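Local coordinates for protein serpin 2 (Anopheles gambiae, PDB 3PZF) that inhibits clip-domain serine proteases, forming a covalent complex with CLIPB9, and so restrains melanization in the mosquito hemolymph, at residues Thr53-Ala58 with Ala313-Leu318; Ser68-Glu73 with Ile305-Ser310; Tyr204-Lys209 with Asn371-Phe376. All blocks are in the same frame, centred on the assembly; numbering follows the deposited sequence.

Interaction 1 (Thr53-Ala58 with Ala313-Leu318); sequences TLIYEA and ASLPLL
Ala58 closes helix 45-58 against the loop 313-318, and its methyl group and carbonyl oxygen carry the contact. The tight side is apolar. Ala58 CB sits 3.6 Å from Leu318 CB and 3.7 Å from Leu315 CD2, touched by the two leucines from directions about at right angles. Leu318 CG is anti to the backbone N (chi1 180°), which brings its CD1 to the same methyl at 4.1 Å. One turn back along the helix, Ile55 CG2 meets Leu315 CD2 at 4.4 Å. Tyr124 of helix 122-132 touches both Ala58 and Leu318, so this side belongs to the serpin interior.

The solvent side is made by Leu317, which is exposed, and Pro316, which is partly so. Leu317 covers the end of the helix instead of entering the core. Its CD1 lies 3.5 Å from Glu57 O, an apolar branch laid on a helix carbonyl. The carboxylate of Glu57 is buried, held by a salt bridge with Arg87 and a hydrogen bond with Tyr132.

Between the two sides stands Ala58 O. Leu317 N donates to it at 2.9 Å, with an angle of 156° at the hydrogen and the donor tilted 29° from the carbonyl plane. Pro316 N has no hydrogen to give, but Pro316 CD packs 3.4 Å from the same oxygen. Leu315 CA adds a CH···O contact from the residue before. The loop turns here, with Leu318 N bonded to Leu315 O. The last carbonyl of helix 45-58 thus gets a loop amide in place of a helical partner, which probably fixes the loop's position at the helix end.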
loop_
_atom_site.group_PDB
_atom_site.type_symbol
_atom_site.label_atom_id
_atom_site.label_comp_id
_atom_site.label_asym_id
_atom_site.label_seq_id
_atom_site.Cartn_x
_atom_site.Cartn_y
_atom_site.Cartn_z
ATOM N N THR A 53 13.316 5.149 -2.574
ATOM C CA THR A 53 14.606 4.578 -2.937
ATOM C C THR A 53 14.962 5.007 -4.361
ATOM O O THR A 53 16.116 5.308 -4.634
ATOM C CB THR A 53 14.620 3.056 -2.785
ATOM O OG1 THR A 53 14.251 2.727 -1.435
ATOM C CG2 THR A 53 16.075 2.478 -3.071
ATOM N N LEU A 54 13.983 5.124 -5.259
ATOM C CA LEU A 54 14.322 5.653 -6.616
ATOM C C LEU A 54 14.843 7.078 -6.527
ATOM O O LEU A 54 15.760 7.474 -7.248
ATOM C CB LEU A 54 13.111 5.587 -7.533
ATOM C CG LEU A 54 12.809 4.166 -8.048
ATOM C CD1 LEU A 54 11.356 4.096 -8.505
ATOM C CD2 LEU A 54 13.777 3.738 -9.195
ATOM N N ILE A 55 14.260 7.861 -5.646
ATOM C CA ILE A 55 14.694 9.227 -5.481
ATOM C C ILE A 55 16.079 9.256 -4.861
ATOM O O ILE A 55 16.929 10.066 -5.272
ATOM C CB ILE A 55 13.692 10.032 -4.632
ATOM C CG1 ILE A 55 12.404 10.238 -5.441
ATOM C CG2 ILE A 55 14.302 11.366 -4.227
ATOM C CD1 ILE A 55 11.218 10.842 -4.638
ATOM N N TYR A 56 16.320 8.364 -3.899
ATOM C CA TYR A 56 17.662 8.169 -3.343
ATOM C C TYR A 56 18.692 7.839 -4.428
ATOM O O TYR A 56 19.751 8.444 -4.478
ATOM C CB TYR A 56 17.620 7.073 -2.267
ATOM C CG TYR A 56 18.917 6.885 -1.508
ATOM C CD1 TYR A 56 19.301 7.786 -0.528
ATOM C CD2 TYR A 56 19.731 5.791 -1.755
ATOM C CE1 TYR A 56 20.478 7.592 0.192
ATOM C CE2 TYR A 56 20.914 5.598 -1.050
ATOM C CZ TYR A 56 21.275 6.503 -0.079
ATOM O OH TYR A 56 22.442 6.325 0.635
ATOM N N GLU A 57 18.361 6.905 -5.318
ATOM C CA GLU A 57 19.244 6.514 -6.416
ATOM C C GLU A 57 19.535 7.695 -7.357
ATOM O O GLU A 57 20.638 7.789 -7.922
ATOM C CB GLU A 57 18.587 5.374 -7.215
ATOM C CG GLU A 57 18.596 4.010 -6.478
ATOM C CD GLU A 57 19.805 3.143 -6.822
ATOM O OE1 GLU A 57 20.840 3.672 -7.362
ATOM O OE2 GLU A 57 19.723 1.919 -6.548
ATOM N N ALA A 58 18.565 8.591 -7.492
ATOM C CA ALA A 58 18.713 9.737 -8.417
ATOM C C ALA A 58 19.536 10.850 -7.806
ATOM O O ALA A 58 20.025 11.728 -8.509
ATOM C CB ALA A 58 17.351 10.292 -8.781
ATOM N N ALA A 313 17.126 20.368 -3.232
ATOM C CA ALA A 313 17.032 19.035 -3.816
ATOM C C ALA A 313 17.550 19.045 -5.251
ATOM O O ALA A 313 17.420 20.026 -5.966
ATOM C CB ALA A 313 15.585 18.526 -3.784
ATOM N N SER A 314 18.127 17.925 -5.658
ATOM C CA SER A 314 18.585 17.742 -7.016
ATOM C C SER A 314 18.502 16.271 -7.349
ATOM O O SER A 314 18.438 15.413 -6.461
ATOM C CB SER A 314 20.037 18.215 -7.164
ATOM O OG SER A 314 20.860 17.462 -6.289
ATOM N N LEU A 315 18.503 15.980 -8.640
ATOM C CA LEU A 315 18.393 14.617 -9.124
ATOM C C LEU A 315 19.486 14.372 -10.176
ATOM O O LEU A 315 19.206 13.903 -11.271
ATOM C CB LEU A 315 17.018 14.412 -9.757
ATOM C CG LEU A 315 15.765 14.552 -8.866
ATOM C CD1 LEU A 315 14.549 14.565 -9.789
ATOM C CD2 LEU A 315 15.679 13.428 -7.838
ATOM N N PRO A 316 20.735 14.636 -9.819
ATOM C CA PRO A 316 21.809 14.632 -10.835
ATOM C C PRO A 316 22.111 13.268 -11.460
ATOM O O PRO A 316 22.758 13.225 -12.519
ATOM C CB PRO A 316 23.030 15.115 -10.051
ATOM C CG PRO A 316 22.719 14.727 -8.615
ATOM C CD PRO A 316 21.241 14.899 -8.464
ATOM N N LEU A 317 21.719 12.171 -10.812
ATOM C CA LEU A 317 21.978 10.862 -11.394
ATOM C C LEU A 317 20.793 10.381 -12.247
ATOM O O LEU A 317 20.899 9.370 -12.951
ATOM C CB LEU A 317 22.371 9.821 -10.311
ATOM C CG LEU A 317 23.555 10.186 -9.407
ATOM C CD1 LEU A 317 23.887 9.047 -8.425
ATOM C CD2 LEU A 317 24.806 10.553 -10.233
ATOM N N LEU A 318 19.678 11.122 -12.219
ATOM C CA LEU A 318 18.526 10.833 -13.071
ATOM C C LEU A 318 18.526 11.789 -14.261
ATOM O O LEU A 318 18.292 11.376 -15.372
ATOM C CB LEU A 318 17.197 10.994 -12.299
ATOM C CG LEU A 318 15.844 10.753 -12.986
ATOM C CD1 LEU A 318 14.735 10.511 -11.911
ATOM C CD2 LEU A 318 15.487 11.978 -13.867
#

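Interaction 2 (Ser68-Glu73 with Ile305-Ser310); sequences SNTKRE and IREIFS
Ile305 and Arg306 bring the loop after helix 297-302 up to the short helix 69-73, in the serpin fold. Ile305 itself lends mainly its backbone, with Glu73 OE1 near its carbonyl carbon. Its side chain packs against Leu52 of helix 45-58 and Leu300 of helix 297-302.

Arg306 N donates to Glu73 OE1 at 3.0 Å, coming from above the carboxylate plane, 44° out of it. The arginine side chain leads away from the helix. Glu307 N donates to the same oxygen at 2.9 Å and is nearly straight, at 171°. It uses the syn lone pair. Glu73 is extended beyond CG, which carries the carboxylate across to these two successive amides. They open a 3-10 turn, 307-309, and two N-H groups gripping one oxygen probably stabilise its negative charge.

The side chain of Glu307 runs back along the start of the helix. CG lies anti to the backbone N (chi1 180°), and the chain bends at chi2. Its CG comes 3.0 Å from Thr70 OG1, while OE1 lies 3.2 Å from Asn69 CB. Ser68 OG caps this helix, accepting from Lys71 N and weakly from Thr70 N.

Ile308 turns to the buried side, where its CG2 meets Thr70 CG2 at 3.9 Å. A water donates to Glu73 OE1 and accepts from Ile308 N at 3.2 Å.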
loop_
_atom_site.group_PDB
_atom_site.type_symbol
_atom_site.label_atom_id
_atom_site.label_comp_id
_atom_site.label_asym_id
_atom_site.label_seq_id
_atom_site.Cartn_x
_atom_site.Cartn_y
_atom_site.Cartn_z
ATOM N N SER A 68 24.519 14.294 3.067
ATOM C CA SER A 68 23.552 15.375 2.846
ATOM C C SER A 68 22.263 15.065 3.596
ATOM O O SER A 68 22.068 13.945 4.047
ATOM C CB SER A 68 23.256 15.563 1.352
ATOM O OG SER A 68 22.272 14.650 0.890
ATOM N N ASN A 69 21.381 16.049 3.731
ATOM C CA ASN A 69 20.130 15.825 4.444
ATOM C C ASN A 69 19.191 14.904 3.678
ATOM O O ASN A 69 18.340 14.259 4.276
ATOM C CB ASN A 69 19.432 17.146 4.760
ATOM C CG ASN A 69 19.519 17.512 6.226
ATOM O OD1 ASN A 69 20.103 16.782 7.029
ATOM N ND2 ASN A 69 18.945 18.651 6.584
ATOM N N THR A 70 19.340 14.843 2.356
ATOM C CA THR A 70 18.565 13.893 1.556
ATOM C C THR A 70 18.997 12.458 1.873
ATOM O O THR A 70 18.183 11.633 2.275
ATOM C CB THR A 70 18.772 14.116 0.063
ATOM O OG1 THR A 70 18.134 15.336 -0.334
ATOM C CG2 THR A 70 18.189 12.940 -0.735
ATOM N N LYS A 71 20.283 12.161 1.681
ATOM C CA LYS A 71 20.796 10.838 2.025
ATOM C C LYS A 71 20.376 10.479 3.441
ATOM O O LYS A 71 19.911 9.374 3.696
ATOM C CB LYS A 71 22.325 10.771 1.907
ATOM C CG LYS A 71 22.905 9.426 2.369
ATOM C CD LYS A 71 24.388 9.289 2.046
ATOM C CE LYS A 71 24.848 7.849 2.214
ATOM N NZ LYS A 71 26.294 7.706 1.926
ATOM N N ARG A 72 20.525 11.434 4.350
ATOM C CA ARG A 72 20.248 11.214 5.763
ATOM C C ARG A 72 18.793 10.885 6.025
ATOM O O ARG A 72 18.496 9.961 6.772
ATOM C CB ARG A 72 20.646 12.449 6.577
ATOM N N GLU A 73 17.882 11.642 5.414
ATOM C CA GLU A 73 16.452 11.503 5.699
ATOM C C GLU A 73 15.862 10.247 5.067
ATOM O O GLU A 73 14.975 9.631 5.637
ATOM C CB GLU A 73 15.669 12.737 5.219
ATOM C CG GLU A 73 15.790 13.949 6.135
ATOM C CD GLU A 73 15.213 15.221 5.532
ATOM O OE1 GLU A 73 14.585 15.156 4.450
ATOM O OE2 GLU A 73 15.393 16.292 6.146
ATOM N N ILE A 305 10.414 13.630 5.886
ATOM C CA ILE A 305 11.057 13.546 4.578
ATOM C C ILE A 305 10.807 14.848 3.815
ATOM O O ILE A 305 9.779 15.012 3.154
ATOM C CB ILE A 305 10.552 12.322 3.802
ATOM C CG1 ILE A 305 10.834 11.058 4.611
ATOM C CG2 ILE A 305 11.223 12.245 2.428
ATOM C CD1 ILE A 305 10.326 9.804 3.971
ATOM N N ARG A 306 11.744 15.788 3.935
ATOM C CA ARG A 306 11.493 17.161 3.519
ATOM C C ARG A 306 12.522 17.686 2.514
ATOM O O ARG A 306 12.196 18.471 1.629
ATOM C CB ARG A 306 11.467 18.075 4.758
ATOM C CG ARG A 306 10.557 17.559 5.889
ATOM C CD ARG A 306 10.477 18.524 7.073
ATOM N NE ARG A 306 9.159 19.155 7.196
ATOM C CZ ARG A 306 8.259 18.867 8.139
ATOM N NH1 ARG A 306 8.514 17.954 9.073
ATOM N NH2 ARG A 306 7.090 19.503 8.154
ATOM N N GLU A 307 13.765 17.256 2.656
ATOM C CA GLU A 307 14.847 17.795 1.816
ATOM C C GLU A 307 14.621 17.559 0.313
ATOM O O GLU A 307 15.017 18.382 -0.504
ATOM C CB GLU A 307 16.188 17.199 2.237
ATOM C CG GLU A 307 17.372 17.696 1.419
ATOM C CD GLU A 307 18.143 18.816 2.096
ATOM O OE1 GLU A 307 19.391 18.819 1.988
ATOM O OE2 GLU A 307 17.506 19.688 2.733
ATOM N N ILE A 308 13.981 16.450 -0.056
ATOM C CA ILE A 308 13.736 16.158 -1.479
ATOM C C ILE A 308 12.683 17.090 -2.105
ATOM O O ILE A 308 12.530 17.147 -3.329
ATOM C CB ILE A 308 13.311 14.691 -1.702
ATOM C CG1 ILE A 308 12.082 14.353 -0.862
ATOM C CG2 ILE A 308 14.446 13.735 -1.340
ATOM C CD1 ILE A 308 11.445 13.043 -1.253
ATOM N N PHE A 309 11.950 17.823 -1.269
ATOM C CA PHE A 309 11.005 18.810 -1.778
ATOM C C PHE A 309 11.539 20.233 -1.625
ATOM O O PHE A 309 10.837 21.204 -1.922
ATOM C CB PHE A 309 9.647 18.654 -1.066
ATOM C CG PHE A 309 9.122 17.258 -1.123
ATOM C CD1 PHE A 309 8.737 16.705 -2.333
ATOM C CD2 PHE A 309 9.068 16.468 0.022
ATOM C CE1 PHE A 309 8.273 15.388 -2.398
ATOM C CE2 PHE A 309 8.602 15.156 -0.036
ATOM C CZ PHE A 309 8.211 14.618 -1.246
ATOM N N SER A 310 12.792 20.359 -1.196
ATOM C CA SER A 310 13.361 21.672 -0.894
ATOM C C SER A 310 14.084 22.282 -2.093
ATOM O O SER A 310 14.340 21.608 -3.086
ATOM C CB SER A 310 14.323 21.571 0.290
ATOM O OG SER A 310 15.582 21.050 -0.106
HETATM O O HOH W 1 14.503 14.202 2.156
#

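Interaction 3 (Tyr204-Lys209 with Asn371-Phe376)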
loop_
_atom_site.group_PDB
_atom_site.type_symbol
_atom_site.label_atom_id
_atom_site.label_comp_id
_atom_site.label_asym_id
_atom_site.label_seq_id
_atom_site.Cartn_x
_atom_site.Cartn_y
_atom_site.Cartn_z
ATOM N N TYR A 204 -21.540 0.447 12.341
ATOM C CA TYR A 204 -21.491 1.508 13.343
ATOM C C TYR A 204 -20.252 2.342 13.178
ATOM O O TYR A 204 -19.214 2.048 13.760
ATOM C CB TYR A 204 -21.569 0.915 14.738
ATOM C CG TYR A 204 -22.858 0.166 14.906
ATOM C CD1 TYR A 204 -24.030 0.852 15.237
ATOM C CD2 TYR A 204 -22.942 -1.194 14.653
ATOM C CE1 TYR A 204 -25.234 0.204 15.355
ATOM C CE2 TYR A 204 -24.177 -1.874 14.781
ATOM C CZ TYR A 204 -25.318 -1.149 15.123
ATOM O OH TYR A 204 -26.563 -1.758 15.262
ATOM N N GLY A 205 -20.367 3.394 12.385
ATOM C CA GLY A 205 -19.221 4.227 12.068
ATOM C C GLY A 205 -18.743 5.042 13.258
ATOM O O GLY A 205 -19.465 5.194 14.259
ATOM N N THR A 206 -17.522 5.562 13.133
ATOM C CA THR A 206 -16.823 6.265 14.211
ATOM C C THR A 206 -17.567 7.502 14.676
ATOM O O THR A 206 -17.658 7.767 15.870
ATOM C CB THR A 206 -15.417 6.728 13.766
ATOM O OG1 THR A 206 -14.571 5.588 13.547
ATOM C CG2 THR A 206 -14.802 7.633 14.825
ATOM N N ARG A 207 -18.065 8.281 13.724
ATOM C CA ARG A 207 -18.874 9.439 14.047
ATOM C C ARG A 207 -20.248 9.300 13.398
ATOM O O ARG A 207 -20.414 8.590 12.397
ATOM C CB ARG A 207 -18.191 10.719 13.572
ATOM N N GLY A 208 -21.226 9.973 13.989
ATOM C CA GLY A 208 -22.557 10.058 13.421
ATOM C C GLY A 208 -23.358 8.784 13.589
ATOM O O GLY A 208 -22.896 7.812 14.174
ATOM N N LYS A 209 -24.576 8.798 13.068
ATOM C CA LYS A 209 -25.471 7.652 13.166
ATOM C C LYS A 209 -24.972 6.479 12.318
ATOM O O LYS A 209 -24.168 6.657 11.398
ATOM C CB LYS A 209 -26.879 8.065 12.713
ATOM C CG LYS A 209 -27.553 9.090 13.625
ATOM C CD LYS A 209 -28.482 8.433 14.636
ATOM N N ASN A 371 -18.506 -5.070 12.371
ATOM C CA ASN A 371 -19.569 -4.118 12.022
ATOM C C ASN A 371 -19.261 -2.715 12.567
ATOM O O ASN A 371 -20.163 -1.925 12.833
ATOM C CB ASN A 371 -20.915 -4.634 12.526
ATOM C CG ASN A 371 -21.002 -4.654 14.043
ATOM O OD1 ASN A 371 -19.997 -4.492 14.743
ATOM N ND2 ASN A 371 -22.212 -4.883 14.559
ATOM N N ARG A 372 -17.976 -2.428 12.737
ATOM C CA ARG A 372 -17.509 -1.088 13.069
ATOM C C ARG A 372 -16.133 -0.901 12.404
ATOM O O ARG A 372 -15.626 -1.832 11.823
ATOM C CB ARG A 372 -17.423 -0.884 14.573
ATOM C CG ARG A 372 -16.555 -1.860 15.259
ATOM C CD ARG A 372 -16.705 -1.771 16.779
ATOM N NE ARG A 372 -15.879 -2.833 17.323
ATOM C CZ ARG A 372 -16.330 -4.047 17.608
ATOM N NH1 ARG A 372 -17.630 -4.322 17.491
ATOM N NH2 ARG A 372 -15.490 -4.971 18.036
ATOM N N PRO A 373 -15.569 0.310 12.456
ATOM C CA PRO A 373 -14.365 0.555 11.634
ATOM C C PRO A 373 -13.175 -0.338 12.022
ATOM O O PRO A 373 -13.036 -0.756 13.174
ATOM C CB PRO A 373 -14.036 2.029 11.920
ATOM C CG PRO A 373 -15.402 2.663 12.118
ATOM C CD PRO A 373 -16.147 1.566 12.964
ATOM N N PHE A 374 -12.349 -0.655 11.036
ATOM C CA PHE A 374 -11.213 -1.545 11.284
ATOM C C PHE A 374 -10.097 -1.240 10.330
ATOM O O PHE A 374 -10.289 -0.510 9.355
ATOM C CB PHE A 374 -11.659 -3.011 11.138
ATOM C CG PHE A 374 -12.269 -3.353 9.791
ATOM C CD1 PHE A 374 -13.660 -3.290 9.601
ATOM C CD2 PHE A 374 -11.474 -3.781 8.738
ATOM C CE1 PHE A 374 -14.224 -3.638 8.404
ATOM C CE2 PHE A 374 -12.031 -4.133 7.515
ATOM C CZ PHE A 374 -13.432 -4.042 7.343
ATOM N N ILE A 375 -8.920 -1.793 10.648
ATOM C CA ILE A 375 -7.704 -1.641 9.842
ATOM C C ILE A 375 -7.485 -2.950 9.123
ATOM O O ILE A 375 -7.819 -3.999 9.657
ATOM C CB ILE A 375 -6.524 -1.369 10.795
ATOM C CG1 ILE A 375 -6.794 -0.042 11.531
ATOM C CG2 ILE A 375 -5.135 -1.390 10.024
ATOM C CD1 ILE A 375 -6.075 0.103 12.900
ATOM N N PHE A 376 -6.952 -2.910 7.904
ATOM C CA PHE A 376 -6.554 -4.132 7.233
ATOM C C PHE A 376 -5.218 -3.910 6.526
ATOM O O PHE A 376 -4.810 -2.757 6.285
ATOM C CB PHE A 376 -7.614 -4.580 6.227
ATOM C CG PHE A 376 -7.826 -3.610 5.091
ATOM C CD1 PHE A 376 -8.810 -2.609 5.169
ATOM C CD2 PHE A 376 -7.066 -3.706 3.925
ATOM C CE1 PHE A 376 -8.988 -1.697 4.119
ATOM C CE2 PHE A 376 -7.253 -2.798 2.868
ATOM C CZ PHE A 376 -8.218 -1.797 2.971
#
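Tyr204 begins the contact with its backbone. Its N donates to Asn371 O at 2.8 Å, almost straight at 173°. CG is anti to the carbonyl carbon and beside the backbone N (chi1 -61°), which swings one ring edge back toward Asn371. At that edge, near the ring plane, CD2 lies 3.4 Å from Asn371 O, the atom that already takes the backbone bond. The amide of Asn371 reaches this edge as well, with ND2 in the ring plane and 3.6 Å from CE2. Ring and amide planes stand 79° apart, so the two flat groups do not stack. Asn371 holds its CG between its own backbone N and carbonyl carbon, and this places the amide beside the tyrosine.

The carbonyl of Tyr204 faces the next two residues of the partner. Its O lies 3.2 Å from Pro373 CD and 3.5 Å from Arg372 CB. The rest of the arginine side chain leads off, and its NE bonds to Pro251 O.

Segment 204-209 is the turn between strands 200-203 and 211-227, which pair antiparallel. Residues 371-373 lead into strand 374-380, whose first residues complete the segment. That strand pairs with strands 244-251 and 386-392 in the serpin framework. The contact therefore joins a surface turn to the entry of a central strand.

Gly205 follows, with its CA 4.1 Å from Pro373 CG. Thr206 ends the contact at the CG edge of the proline ring. Its OG1 is 3.4 Å from Pro373 CG, while the hydroxyl forms its hydrogen bond with Glu393 OE1. Glu393 also touches Pro373, and Val257 of helix 257-263 packs on the same proline.

Interactions 1 and 2 are neighbours, with centres about 11 Å apart. Both tie the long loop between helix 297-302 and strand 332-341 to successive helices, 45-58 and 69-73. They meet where Ile55 CG2 packs on Ile308 CG2 at 3.7 Å. Interaction 1 is buried and mostly apolar, with one amide on a helix carbonyl. Interaction 2 is only partly buried, and there a carboxylate collects loop amides. Interaction 3 lies about 41 Å from interaction 1, centre to centre, on the opposite side of the chain's centre. It is a surface contact between a turn and a strand lead-in, with one backbone bond and packing around a proline.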